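Local structure of putative arsenate reductase (Streptococcus mutans UA159, 3FZ4) at residues F7-K12 with R18-L23; R46-N51 with G104-I109; K58-S63 with D74-L79. The protein is a putative arsenate reductase of the ArsC family, probably reducing arsenate to arsenite by redox-active cysteine chemistry. The protein carries 1 engineered substitution. All blocks are in the same frame, centred on the assembly; numbering follows the deposited sequence.

Interaction 1 of 3, residues F7-K12 with R18-L23; sequences FYEYPK and RAKAEL. With FMT (formic acid), chain E.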
loop_
_atom_site.group_PDB
_atom_site.type_symbol
_atom_site.label_atom_id
_atom_site.label_comp_id
_atom_site.label_asym_id
_atom_site.label_seq_id
_atom_site.Cartn_x
_atom_site.Cartn_y
_atom_site.Cartn_z
ATOM N N PHE A 7 7.606 -4.806 -2.199
ATOM C CA PHE A 7 6.978 -4.916 -0.882
ATOM C C PHE A 7 7.171 -3.588 -0.156
ATOM O O PHE A 7 8.298 -3.229 0.177
ATOM C CB PHE A 7 7.634 -6.077 -0.119
ATOM C CG PHE A 7 7.147 -6.248 1.283
ATOM C CD1 PHE A 7 5.820 -6.641 1.548
ATOM C CD2 PHE A 7 8.030 -6.023 2.352
ATOM C CE1 PHE A 7 5.405 -6.826 2.882
ATOM C CE2 PHE A 7 7.615 -6.217 3.679
ATOM C CZ PHE A 7 6.299 -6.583 3.947
ATOM N N TYR A 8 6.080 -2.853 0.032
ATOM C CA TYR A 8 6.149 -1.571 0.731
ATOM C C TYR A 8 5.857 -1.774 2.208
ATOM O O TYR A 8 4.839 -2.375 2.572
ATOM C CB TYR A 8 5.149 -0.593 0.154
ATOM C CG TYR A 8 5.552 -0.027 -1.160
ATOM C CD1 TYR A 8 6.334 1.111 -1.199
ATOM C CD2 TYR A 8 5.137 -0.597 -2.364
ATOM C CE1 TYR A 8 6.753 1.652 -2.401
ATOM C CE2 TYR A 8 5.521 -0.026 -3.593
ATOM C CZ TYR A 8 6.341 1.097 -3.580
ATOM O OH TYR A 8 6.761 1.670 -4.776
ATOM N N GLU A 9 6.741 -1.273 3.064
ATOM C CA GLU A 9 6.688 -1.571 4.501
ATOM C C GLU A 9 7.157 -0.356 5.287
ATOM O O GLU A 9 7.545 0.654 4.717
ATOM C CB GLU A 9 7.564 -2.792 4.830
ATOM C CG GLU A 9 9.030 -2.594 4.442
ATOM C CD GLU A 9 9.946 -3.589 5.101
ATOM O OE1 GLU A 9 9.533 -4.179 6.105
ATOM O OE2 GLU A 9 11.054 -3.774 4.605
ATOM N N TYR A 10 7.145 -0.477 6.604
ATOM C CA TYR A 10 7.599 0.575 7.513
ATOM C C TYR A 10 8.123 -0.113 8.781
ATOM O O TYR A 10 7.591 -1.142 9.153
ATOM C CB TYR A 10 6.398 1.485 7.802
ATOM C CG TYR A 10 6.755 2.705 8.596
ATOM C CD1 TYR A 10 7.594 3.698 8.074
ATOM C CD2 TYR A 10 6.222 2.893 9.869
ATOM C CE1 TYR A 10 7.943 4.839 8.846
ATOM C CE2 TYR A 10 6.534 4.028 10.625
ATOM C CZ TYR A 10 7.388 4.986 10.108
ATOM O OH TYR A 10 7.700 6.093 10.871
ATOM N N PRO A 11 9.152 0.458 9.455
ATOM C CA PRO A 11 9.702 -0.249 10.637
ATOM C C PRO A 11 8.702 -0.466 11.760
ATOM O O PRO A 11 8.698 -1.560 12.353
ATOM C CB PRO A 11 10.835 0.683 11.101
ATOM C CG PRO A 11 11.289 1.321 9.806
ATOM C CD PRO A 11 9.972 1.647 9.131
ATOM N N LYS A 12 7.870 0.526 12.057
ATOM C CA LYS A 12 6.874 0.383 13.127
ATOM C C LYS A 12 5.575 -0.092 12.506
ATOM O O LYS A 12 4.618 0.674 12.288
ATOM C CB LYS A 12 6.659 1.697 13.876
ATOM C CG LYS A 12 5.829 1.522 15.148
ATOM C CD LYS A 12 5.502 2.844 15.859
ATOM C CE LYS A 12 4.283 2.679 16.770
ATOM N NZ LYS A 12 4.555 1.832 17.958
ATOM N N ARG A 18 5.188 -9.448 9.885
ATOM C CA ARG A 18 4.601 -10.766 9.627
ATOM C C ARG A 18 4.653 -11.102 8.148
ATOM O O ARG A 18 5.016 -12.196 7.748
ATOM C CB ARG A 18 3.139 -10.762 10.051
ATOM C CG ARG A 18 2.925 -10.788 11.553
ATOM C CD ARG A 18 1.467 -10.612 11.982
ATOM N NE ARG A 18 0.510 -11.533 11.387
ATOM C CZ ARG A 18 -0.766 -11.223 11.155
ATOM N NH1 ARG A 18 -1.249 -10.006 11.437
ATOM N NH2 ARG A 18 -1.551 -12.142 10.639
ATOM N N ALA A 19 4.252 -10.130 7.325
ATOM C CA ALA A 19 4.187 -10.345 5.883
ATOM C C ALA A 19 5.607 -10.608 5.338
ATOM O O ALA A 19 5.809 -11.493 4.492
ATOM C CB ALA A 19 3.574 -9.143 5.223
ATOM N N LYS A 20 6.588 -9.825 5.793
ATOM C CA LYS A 20 7.971 -10.000 5.312
ATOM C C LYS A 20 8.506 -11.369 5.735
ATOM O O LYS A 20 9.201 -12.042 4.965
ATOM C CB LYS A 20 8.856 -8.864 5.836
ATOM C CG LYS A 20 10.189 -8.750 5.078
ATOM C CD LYS A 20 11.031 -7.616 5.680
ATOM C CE LYS A 20 12.082 -7.070 4.742
ATOM N NZ LYS A 20 12.639 -5.824 5.364
ATOM N N ALA A 21 8.163 -11.798 6.948
ATOM C CA ALA A 21 8.581 -13.128 7.389
ATOM C C ALA A 21 8.020 -14.188 6.446
ATOM O O ALA A 21 8.696 -15.183 6.170
ATOM C CB ALA A 21 8.170 -13.414 8.846
ATOM N N GLU A 22 6.750 -14.043 6.008
ATOM C CA GLU A 22 6.200 -15.022 5.073
ATOM C C GLU A 22 6.922 -14.993 3.729
ATOM O O GLU A 22 7.224 -16.065 3.171
ATOM C CB GLU A 22 4.703 -14.831 4.889
ATOM C CG GLU A 22 4.124 -15.966 4.080
ATOM C CD GLU A 22 2.699 -15.756 3.615
ATOM O OE1 GLU A 22 2.157 -14.650 3.814
ATOM O OE2 GLU A 22 2.171 -16.716 2.991
ATOM N N LEU A 23 7.197 -13.796 3.201
ATOM C CA LEU A 23 7.979 -13.726 1.951
ATOM C C LEU A 23 9.313 -14.444 2.085
ATOM O O LEU A 23 9.734 -15.149 1.171
ATOM C CB LEU A 23 8.203 -12.288 1.540
ATOM C CG LEU A 23 6.982 -11.524 1.079
ATOM C CD1 LEU A 23 7.289 -10.027 0.917
ATOM C CD2 LEU A 23 6.424 -12.125 -0.193
HETATM C C FMT E . -2.588 -12.899 8.262
HETATM O O1 FMT E . -2.923 -13.235 7.136
HETATM O O2 FMT E . -3.018 -11.914 8.869
#

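Interaction 2 of 3, residues R46-N51 with G104-I109; sequences RNWLEN and GKIVQI. Engineered in segment 104-109: G104 (natural residue Asp). With NA (sodium ion), chain B; FMT (formic acid), chain F; EDO (1,2-ethanediol), chain C.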
loop_
_atom_site.group_PDB
_atom_site.type_symbol
_atom_site.label_atom_id
_atom_site.label_comp_id
_atom_site.label_asym_id
_atom_site.label_seq_id
_atom_site.Cartn_x
_atom_site.Cartn_y
_atom_site.Cartn_z
ATOM N N ARG A 46 -2.344 6.228 -8.902
ATOM C CA ARG A 46 -3.542 6.492 -9.675
ATOM C C ARG A 46 -3.971 5.277 -10.494
ATOM O O ARG A 46 -5.156 4.971 -10.572
ATOM C CB ARG A 46 -3.300 7.707 -10.580
ATOM C CG ARG A 46 -4.451 7.998 -11.525
ATOM C CD ARG A 46 -5.659 8.534 -10.801
ATOM N NE ARG A 46 -6.724 8.879 -11.756
ATOM C CZ ARG A 46 -6.720 9.933 -12.576
ATOM N NH1 ARG A 46 -5.738 10.839 -12.550
ATOM N NH2 ARG A 46 -7.746 10.095 -13.400
ATOM N N ASN A 47 -3.006 4.584 -11.089
ATOM C CA ASN A 47 -3.333 3.390 -11.849
ATOM C C ASN A 47 -3.986 2.328 -10.963
ATOM O O ASN A 47 -4.952 1.711 -11.365
ATOM C CB ASN A 47 -2.106 2.826 -12.542
ATOM C CG ASN A 47 -2.465 1.879 -13.660
ATOM O OD1 ASN A 47 -3.064 2.281 -14.660
ATOM N ND2 ASN A 47 -2.096 0.617 -13.502
ATOM N N TRP A 48 -3.487 2.148 -9.735
ATOM C CA TRP A 48 -4.106 1.214 -8.826
ATOM C C TRP A 48 -5.520 1.663 -8.501
ATOM O O TRP A 48 -6.441 0.830 -8.452
ATOM C CB TRP A 48 -3.309 1.139 -7.530
ATOM C CG TRP A 48 -1.879 0.711 -7.662
ATOM C CD1 TRP A 48 -1.294 0.057 -8.713
ATOM C CD2 TRP A 48 -0.854 0.928 -6.701
ATOM N NE1 TRP A 48 0.037 -0.161 -8.449
ATOM C CE2 TRP A 48 0.330 0.343 -7.204
ATOM C CE3 TRP A 48 -0.830 1.516 -5.421
ATOM C CZ2 TRP A 48 1.539 0.379 -6.489
ATOM C CZ3 TRP A 48 0.376 1.550 -4.722
ATOM C CH2 TRP A 48 1.536 0.982 -5.259
ATOM N N LEU A 49 -5.709 2.944 -8.216
ATOM C CA LEU A 49 -7.036 3.407 -7.819
ATOM C C LEU A 49 -8.045 3.204 -8.920
ATOM O O LEU A 49 -9.218 2.906 -8.633
ATOM C CB LEU A 49 -7.017 4.883 -7.440
ATOM C CG LEU A 49 -6.083 5.320 -6.305
ATOM C CD1 LEU A 49 -6.295 6.792 -6.020
ATOM C CD2 LEU A 49 -6.316 4.509 -5.039
ATOM N N GLU A 50 -7.594 3.417 -10.157
ATOM C CA GLU A 50 -8.478 3.310 -11.309
ATOM C C GLU A 50 -8.804 1.878 -11.706
ATOM O O GLU A 50 -9.949 1.590 -12.091
ATOM C CB GLU A 50 -7.883 4.058 -12.502
ATOM C CG GLU A 50 -7.780 5.582 -12.328
ATOM C CD GLU A 50 -9.104 6.347 -12.508
ATOM O OE1 GLU A 50 -10.143 5.747 -12.876
ATOM O OE2 GLU A 50 -9.114 7.579 -12.289
ATOM N N ASN A 51 -7.832 0.984 -11.581
ATOM C CA ASN A 51 -7.918 -0.331 -12.234
ATOM C C ASN A 51 -7.986 -1.530 -11.341
ATOM O O ASN A 51 -8.294 -2.620 -11.802
ATOM C CB ASN A 51 -6.773 -0.488 -13.223
ATOM C CG ASN A 51 -6.846 0.537 -14.338
ATOM O OD1 ASN A 51 -7.836 0.606 -15.064
ATOM N ND2 ASN A 51 -5.835 1.390 -14.426
ATOM N N GLY A 104 4.421 -3.653 -11.071
ATOM C CA GLY A 104 3.693 -2.390 -11.057
ATOM C C GLY A 104 2.217 -2.468 -10.705
ATOM O O GLY A 104 1.587 -1.439 -10.546
ATOM N N LYS A 105 1.675 -3.678 -10.590
ATOM C CA LYS A 105 0.244 -3.888 -10.369
ATOM C C LYS A 105 0.017 -4.219 -8.888
ATOM O O LYS A 105 0.725 -5.050 -8.328
ATOM C CB LYS A 105 -0.210 -5.063 -11.209
ATOM C CG LYS A 105 0.050 -4.911 -12.693
ATOM C CD LYS A 105 -0.777 -3.806 -13.286
ATOM C CE LYS A 105 -0.854 -3.892 -14.840
ATOM N NZ LYS A 105 0.508 -3.738 -15.397
ATOM N N ILE A 106 -0.933 -3.548 -8.244
ATOM C CA ILE A 106 -1.209 -3.856 -6.849
ATOM C C ILE A 106 -1.807 -5.259 -6.802
ATOM O O ILE A 106 -2.778 -5.560 -7.538
ATOM C CB ILE A 106 -2.151 -2.774 -6.177
ATOM C CG1 ILE A 106 -2.314 -3.061 -4.684
ATOM C CG2 ILE A 106 -3.496 -2.637 -6.884
ATOM C CD1 ILE A 106 -1.030 -2.867 -3.866
ATOM N N VAL A 107 -1.246 -6.125 -5.946
ATOM C CA VAL A 107 -1.814 -7.476 -5.799
ATOM C C VAL A 107 -2.323 -7.793 -4.419
ATOM O O VAL A 107 -3.144 -8.692 -4.284
ATOM C CB VAL A 107 -0.901 -8.640 -6.281
ATOM C CG1 VAL A 107 -0.601 -8.479 -7.760
ATOM C CG2 VAL A 107 0.384 -8.746 -5.478
ATOM N N GLN A 108 -1.861 -7.075 -3.394
ATOM C CA GLN A 108 -2.456 -7.236 -2.074
ATOM C C GLN A 108 -2.221 -6.000 -1.237
ATOM O O GLN A 108 -1.072 -5.538 -1.135
ATOM C CB GLN A 108 -1.954 -8.472 -1.323
ATOM C CG GLN A 108 -2.775 -8.737 -0.046
ATOM C CD GLN A 108 -2.522 -10.095 0.541
ATOM O OE1 GLN A 108 -2.342 -11.067 -0.193
ATOM N NE2 GLN A 108 -2.534 -10.187 1.854
ATOM N N ILE A 109 -3.292 -5.471 -0.636
ATOM C CA ILE A 109 -3.179 -4.370 0.329
ATOM C C ILE A 109 -3.368 -4.942 1.731
ATOM O O ILE A 109 -4.313 -5.695 1.968
ATOM C CB ILE A 109 -4.285 -3.279 0.096
ATOM C CG1 ILE A 109 -4.279 -2.716 -1.327
ATOM C CG2 ILE A 109 -4.144 -2.161 1.109
ATOM C CD1 ILE A 109 -5.510 -1.816 -1.614
HETATM NA NA NA B . 0.263 -6.606 1.282
HETATM C C FMT F . -3.393 -2.079 -11.391
HETATM O O1 FMT F . -2.839 -2.364 -10.315
HETATM O O2 FMT F . -3.027 -1.180 -12.179
HETATM C C1 EDO C . -8.466 -3.176 -14.670
HETATM O O1 EDO C . -9.672 -3.304 -13.981
HETATM C C2 EDO C . -8.535 -2.205 -15.836
HETATM O O2 EDO C . -7.444 -2.577 -16.663
HETATM O O HOH W 1 0.574 0.089 -12.655
#

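Interaction 3 of 3, residues K58-S63 with D74-L79; sequences KFFNTS and DKLHQL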
loop_
_atom_site.group_PDB
_atom_site.type_symbol
_atom_site.label_atom_id
_atom_site.label_comp_id
_atom_site.label_asym_id
_atom_site.label_seq_id
_atom_site.Cartn_x
_atom_site.Cartn_y
_atom_site.Cartn_z
ATOM N N LYS A 58 -9.742 1.608 0.909
ATOM C CA LYS A 58 -8.853 0.475 1.130
ATOM C C LYS A 58 -7.370 0.831 0.967
ATOM O O LYS A 58 -6.495 0.113 1.447
ATOM C CB LYS A 58 -9.206 -0.706 0.234
ATOM C CG LYS A 58 -10.465 -1.402 0.696
ATOM C CD LYS A 58 -10.893 -2.523 -0.232
ATOM C CE LYS A 58 -11.826 -3.509 0.490
ATOM N NZ LYS A 58 -12.603 -2.891 1.626
ATOM N N PHE A 59 -7.088 1.928 0.266
ATOM C CA PHE A 59 -5.726 2.371 0.088
ATOM C C PHE A 59 -5.194 3.268 1.184
ATOM O O PHE A 59 -4.008 3.598 1.169
ATOM C CB PHE A 59 -5.601 3.102 -1.254
ATOM C CG PHE A 59 -5.723 2.174 -2.445
ATOM C CD1 PHE A 59 -4.586 1.605 -3.023
ATOM C CD2 PHE A 59 -6.991 1.875 -2.976
ATOM C CE1 PHE A 59 -4.702 0.744 -4.094
ATOM C CE2 PHE A 59 -7.105 1.022 -4.057
ATOM C CZ PHE A 59 -5.972 0.464 -4.615
ATOM N N PHE A 60 -6.050 3.690 2.109
ATOM C CA PHE A 60 -5.639 4.596 3.153
ATOM C C PHE A 60 -5.379 3.925 4.480
ATOM O O PHE A 60 -6.048 2.947 4.870
ATOM C CB PHE A 60 -6.709 5.662 3.389
ATOM C CG PHE A 60 -6.732 6.722 2.317
ATOM C CD1 PHE A 60 -7.382 6.481 1.092
ATOM C CD2 PHE A 60 -6.083 7.941 2.522
ATOM C CE1 PHE A 60 -7.378 7.460 0.080
ATOM C CE2 PHE A 60 -6.073 8.920 1.522
ATOM C CZ PHE A 60 -6.733 8.682 0.311
ATOM N N ASN A 61 -4.415 4.494 5.187
ATOM C CA ASN A 61 -4.057 4.027 6.522
ATOM C C ASN A 61 -5.001 4.697 7.525
ATOM O O ASN A 61 -4.647 5.676 8.176
ATOM C CB ASN A 61 -2.600 4.402 6.777
ATOM C CG ASN A 61 -2.106 3.971 8.106
ATOM O OD1 ASN A 61 -2.687 3.120 8.755
ATOM N ND2 ASN A 61 -1.001 4.562 8.526
ATOM N N THR A 62 -6.202 4.141 7.627
ATOM C CA THR A 62 -7.283 4.767 8.385
ATOM C C THR A 62 -7.056 4.762 9.897
ATOM O O THR A 62 -7.677 5.562 10.604
ATOM C CB THR A 62 -8.647 4.090 8.090
ATOM O OG1 THR A 62 -8.546 2.702 8.364
ATOM C CG2 THR A 62 -9.057 4.245 6.627
ATOM N N SER A 63 -6.160 3.897 10.376
ATOM C CA SER A 63 -5.824 3.868 11.804
ATOM C C SER A 63 -4.652 4.787 12.138
ATOM O O SER A 63 -4.279 4.885 13.290
ATOM C CB SER A 63 -5.508 2.436 12.239
ATOM O OG SER A 63 -4.287 1.960 11.649
ATOM N N ASP A 74 -14.278 12.527 6.667
ATOM C CA ASP A 74 -15.288 13.455 6.119
ATOM C C ASP A 74 -15.049 13.786 4.660
ATOM O O ASP A 74 -15.981 14.155 3.947
ATOM C CB ASP A 74 -15.263 14.808 6.854
ATOM C CG ASP A 74 -15.576 14.701 8.350
ATOM O OD1 ASP A 74 -15.286 15.690 9.061
ATOM O OD2 ASP A 74 -16.081 13.659 8.824
ATOM N N LYS A 75 -13.793 13.684 4.236
ATOM C CA LYS A 75 -13.358 14.302 2.997
ATOM C C LYS A 75 -13.230 13.308 1.866
ATOM O O LYS A 75 -13.280 13.694 0.690
ATOM C CB LYS A 75 -12.014 15.029 3.187
ATOM C CG LYS A 75 -12.108 16.316 3.995
ATOM C CD LYS A 75 -10.749 16.722 4.510
ATOM C CE LYS A 75 -10.777 18.100 5.167
ATOM N NZ LYS A 75 -11.277 18.039 6.566
ATOM N N LEU A 76 -13.048 12.026 2.202
ATOM C CA LEU A 76 -12.714 10.983 1.229
ATOM C C LEU A 76 -13.737 10.861 0.110
ATOM O O LEU A 76 -13.364 10.794 -1.057
ATOM C CB LEU A 76 -12.552 9.634 1.929
ATOM C CG LEU A 76 -11.373 8.752 1.549
ATOM C CD1 LEU A 76 -10.059 9.503 1.682
ATOM C CD2 LEU A 76 -11.391 7.540 2.443
ATOM N N HIS A 77 -15.026 10.897 0.449
ATOM C CA HIS A 77 -16.068 10.777 -0.573
ATOM C C HIS A 77 -16.074 11.960 -1.563
ATOM O O HIS A 77 -16.679 11.866 -2.616
ATOM C CB HIS A 77 -17.457 10.587 0.056
ATOM C CG HIS A 77 -18.087 11.857 0.536
ATOM N ND1 HIS A 77 -17.741 12.449 1.730
ATOM C CD2 HIS A 77 -19.033 12.652 -0.018
ATOM C CE1 HIS A 77 -18.447 13.555 1.895
ATOM N NE2 HIS A 77 -19.242 13.698 0.850
ATOM N N GLN A 78 -15.387 13.049 -1.229
ATOM C CA GLN A 78 -15.333 14.201 -2.119
ATOM C C GLN A 78 -14.143 14.183 -3.069
ATOM O O GLN A 78 -14.114 14.958 -4.015
ATOM C CB GLN A 78 -15.367 15.508 -1.319
ATOM C CG GLN A 78 -16.599 15.612 -0.411
ATOM C CD GLN A 78 -16.555 16.821 0.484
ATOM O OE1 GLN A 78 -15.811 16.858 1.476
ATOM N NE2 GLN A 78 -17.354 17.831 0.140
ATOM N N LEU A 79 -13.170 13.303 -2.825
ATOM C CA LEU A 79 -11.911 13.351 -3.570
ATOM C C LEU A 79 -12.064 12.704 -4.913
ATOM O O LEU A 79 -12.608 11.627 -5.001
ATOM C CB LEU A 79 -10.801 12.598 -2.830
ATOM C CG LEU A 79 -10.329 13.077 -1.466
ATOM C CD1 LEU A 79 -9.370 12.040 -0.878
ATOM C CD2 LEU A 79 -9.676 14.428 -1.535
#

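Interaction 1 of 3, residues F7-K12 with R18-L23
Apolar packing is centred on the ring of F7, which meets three residues of segment 18-23. With CG anti to the backbone nitrogen (chi1 176°), the ring extends from the strand toward the helix. L23 CD1 lies over one face, offset toward the rim, 4.0 Å from the centroid of the F7 ring and 24° off its normal, a CH-pi contact. A19 CB meets F7 CE1 at 3.8 Å, and K20 CB meets F7 CE2 at 3.6 Å; both approach the ring obliquely, about one turn before L23.

The polar part is a single salt bridge at the partly exposed margin. K20 crosses F7 at about a right angle, touching it chiefly with CB and CG, and its extended chain carries NZ on to E9 OE2, to which it donates at 2.7 Å on the syn lone pair of that oxygen. E9 OE1 stands farther off, 3.6 Å from K20 NZ, so one oxygen carries the bond.

The short axes of strand 7-9 and helix 18-23 approach to 10.2 Å and run roughly antiparallel, at 150°. They belong to the beta-alpha-beta unit made of strand 5-9, helix 14-26 and strand 30-34; backbone bonds join F7 and E9 to residues along and just past strand 30-34, and Y115 also packs on F7.

Interaction 2 of 3, residues R46-N51 with G104-I109
The indole of W48 meets segment 104-109 in two ways, by its edge and by a face. At the edge, NE1 donates to the carbonyl oxygen of G104 at 2.9 Å, with an N-H...O angle of 166°. The acceptor lies almost in the indole plane, whereas the donor stands 35° out of the carbonyl plane of G104, so the bond is straight at the nitrogen but off the oxygen's lone pairs. Over the face, I106 CB sits 3.8 Å from the centroid of the five-membered ring of W48 and 9° off its normal, a CH-pi contact. The side chains of W48 and I106 cross at about a right angle, and I106 CG2 reaches W48 CB at 3.8 Å. Edge bond and face contact together restrict rotation of the indole.

The margin around G104 O is looser and hydrated. One water receives a weak bond from N47 ND2 and donates to G104 O at 2.8 Å, giving that carbonyl a second partner. A formic acid molecule, probably from the crystallisation liquor, accepts from I106 N through O1 at 3.1 Å. G104 itself is engineered, replacing a natural aspartate.

W48 also packs on L99 and V101 of strand 99-102. This is helix-on-sheet packing of an alpha/beta fold of the thioredoxin clan, with helix 42-51 against edge strand 105-109, where V107 and Q108 form a classic beta bulge opposite L100; Q108 O is a sodium ligand.

Interaction 3 of 3, residues K58-S63 with D74-L79
F60 and L76 form the first shell of this small, wholly apolar contact. The methyl CD1 of L76 stands over one face of the phenyl ring, 3.8 Å from the centroid of F60 and 17° off its normal, which qualifies as CH-pi. It is displaced toward the CE1-CZ side of the rim, 3.7 Å from F60 CZ. The two side chains slide past each other in opposite directions. L79 is a lesser partner: its CD1 approaches F60 CZ obliquely at 4.4 Å.

Torsions and local turns set these groups in place. F60 has CG beside its backbone nitrogen and opposite the carbonyl carbon (chi1 -76°), sending the ring across to segment 74-79. L76 holds an uncommon chi1 of -136°, away from the staggered positions. Backbone bonds from L79 N to L76 O, 3.1 Å, and from Q78 N to K75 O, 2.9 Å, hold the turn that carries both leucines.

Farther out, Y67 of helix 65-69 packs on both F60 and L76, and helix 81-90 contributes L88 against F60 and A84 against L79. Beyond F60 the chain turns at N61, the centre of an inverse gamma turn; N61 ND2 bonds to M93 O.

With no hydrogen bond across it and 114 Å² buried in all, the contact rests on dispersion and on removing apolar surface from water, so any specificity probably comes from the fit of methyl to ring rather than from charge.

Overall arrangement
Along the chain, interaction 1 is complete before interaction 2 begins, while both segments of interaction 3 fall between the two halves of interaction 2. Interactions 1 and 2 reach the same mixed sheet, through strand 5-9 and edge strand 105-109, with centres about 18 Å apart on opposite sides of the chain's centre. Interaction 3 lies among the helices, joining the loop after helix 42-51 to the end of helix 72-75, its centre about 23 Å from that of interaction 1 and about 16 Å from that of interaction 2. It meets interaction 2 directly: F59 CE1 packs on W48 CB at 3.7 Å, and F59 also touches L49 and I109. F59 thus connects this helical region to the sheet, while interaction 1 stays with the beta-alpha-beta unit carrying the C13-C16 disulfide.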